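Local coordinates for protein dehydroquinate synthase (PDB 1UJN) that probably converts 3-deoxy-D-arabino-heptulosonate 7-phosphate to dehydroquinate, the second step of chorismate biosynthesis, using NAD and a divalent zinc or cobalt ion, at residues E190-T193 and P197-E200. Sequence-based numbering, arbitrary orientation.
Sequences EDLT and PRLE
Arg-198 reaches back over the turn that precedes its helix and meets both Asp-191 and Leu-192, a worked example of how one arginine can pair a carboxylate at its edge and an apolar group over its face. From CB the chain leaves with CG between the backbone N and the carbonyl carbon, and from CG to NE it runs extended, which carries the charged end across to segment 190-193. CG passes the methyl CD2 of Leu-192 at 3.9 Å, while CD lies 3.6 Å from OD2 of Asp-191. NE then donates to that same OD2 over 2.7 Å. CD2 of Leu-192 lies over one face of the guanidinium, 3.6 Å from its plane and above its centre near CZ, with the two side chains crossing at about a right angle. At the tip, NH2 completes a side-on, two-nitrogen salt bridge by donating to Asp-191 OD1 (2.8 Å); each oxygen accepts through its syn lone pair. The bonds from NE and NH2 are nearly straight, at 169° and 170°, with both oxygens close to the guanidinium plane, and the carboxylate and guanidinium planes are only 19° apart, an arrangement that restrains rotation of either group. Segment 190-193 lies in the loop between helices 164-181 and 199-216 in the C-terminal region of dehydroquinate synthase, and 197-200 runs into the first turn of the second helix, so the ion pair ties the loop to the start of that helix. NH2 also donates to the carbonyl O of Lys-188, farther back along the chain. On the face of the guanidinium where Leu-192 packs, the same CD2 also approaches CD1 of Leu-199 at 4.3 Å, and the other methyl of Leu-199, CD2, lies 3.8 Å from the carbonyl O of Thr-193. Both leucines are buried against helix 164-181, Leu-192 on Leu-171 and Leu-199 on Phe-167.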
loop_
_atom_site.group_PDB
_atom_site.type_symbol
_atom_site.label_atom_id
_atom_site.label_comp_id
_atom_site.label_asym_id
_atom_site.label_seq_id
_atom_site.Cartn_x
_atom_site.Cartn_y
_atom_site.Cartn_z
ATOM N N GLU A 190 24.574 5.393 30.045
ATOM C CA GLU A 190 26.038 5.451 30.107
ATOM C C GLU A 190 26.799 4.131 30.256
ATOM O O GLU A 190 27.916 4.003 29.759
ATOM C CB GLU A 190 26.475 6.406 31.222
ATOM C CG GLU A 190 25.957 7.824 31.062
ATOM C CD GLU A 190 26.528 8.780 32.098
ATOM O OE1 GLU A 190 26.413 8.495 33.310
ATOM O OE2 GLU A 190 27.092 9.820 31.697
ATOM N N ASP A 191 26.202 3.154 30.930
ATOM C CA ASP A 191 26.862 1.868 31.155
ATOM C C ASP A 191 26.517 0.786 30.138
ATOM O O ASP A 191 27.216 -0.224 30.032
ATOM C CB ASP A 191 26.498 1.340 32.542
ATOM C CG ASP A 191 25.006 1.110 32.696
ATOM O OD1 ASP A 191 24.254 2.106 32.688
ATOM O OD2 ASP A 191 24.587 -0.063 32.814
ATOM N N LEU A 192 25.434 0.995 29.401
ATOM C CA LEU A 192 24.969 0.019 28.426
ATOM C C LEU A 192 25.921 -0.319 27.286
ATOM O O LEU A 192 26.532 0.560 26.682
ATOM C CB LEU A 192 23.627 0.476 27.842
ATOM C CG LEU A 192 22.441 0.558 28.810
ATOM C CD1 LEU A 192 21.233 1.136 28.079
ATOM C CD2 LEU A 192 22.122 -0.826 29.360
ATOM N N THR A 193 26.028 -1.612 26.999
ATOM C CA THR A 193 26.856 -2.120 25.913
ATOM C C THR A 193 26.147 -3.373 25.413
ATOM O O THR A 193 25.260 -3.900 26.087
ATOM C CB THR A 193 28.280 -2.519 26.379
ATOM O OG1 THR A 193 28.230 -3.781 27.054
ATOM C CG2 THR A 193 28.859 -1.461 27.312
ATOM N N PRO A 197 24.258 -7.077 30.912
ATOM C CA PRO A 197 23.217 -8.035 31.293
ATOM C C PRO A 197 21.848 -7.393 31.522
ATOM O O PRO A 197 20.825 -8.070 31.468
ATOM C CB PRO A 197 23.786 -8.680 32.558
ATOM C CG PRO A 197 24.627 -7.591 33.143
ATOM C CD PRO A 197 25.326 -7.029 31.926
ATOM N N ARG A 198 21.831 -6.086 31.768
ATOM C CA ARG A 198 20.572 -5.386 32.002
ATOM C C ARG A 198 19.994 -4.805 30.707
ATOM O O ARG A 198 18.946 -4.160 30.720
ATOM C CB ARG A 198 20.772 -4.267 33.030
ATOM C CG ARG A 198 21.410 -2.996 32.489
ATOM C CD ARG A 198 21.676 -2.012 33.622
ATOM N NE ARG A 198 22.017 -0.672 33.151
ATOM C CZ ARG A 198 21.129 0.225 32.733
ATOM N NH1 ARG A 198 19.832 -0.067 32.722
ATOM N NH2 ARG A 198 21.537 1.419 32.334
ATOM N N LEU A 199 20.674 -5.048 29.590
ATOM C CA LEU A 199 20.221 -4.529 28.300
ATOM C C LEU A 199 18.829 -5.023 27.912
ATOM O O LEU A 199 17.985 -4.238 27.477
ATOM C CB LEU A 199 21.213 -4.895 27.192
ATOM C CG LEU A 199 20.837 -4.387 25.792
ATOM C CD1 LEU A 199 20.782 -2.870 25.796
ATOM C CD2 LEU A 199 21.860 -4.872 24.766
ATOM N N GLU A 200 18.585 -6.323 28.061
ATOM C CA GLU A 200 17.281 -6.878 27.702
ATOM C C GLU A 200 16.127 -6.113 28.347
ATOM O O GLU A 200 15.188 -5.705 27.665
ATOM C CB GLU A 200 17.204 -8.362 28.092
ATOM C CG GLU A 200 15.801 -8.945 28.030
ATOM C CD GLU A 200 15.753 -10.433 28.345
ATOM O OE1 GLU A 200 14.728 -10.889 28.892
ATOM O OE2 GLU A 200 16.727 -11.149 28.034
#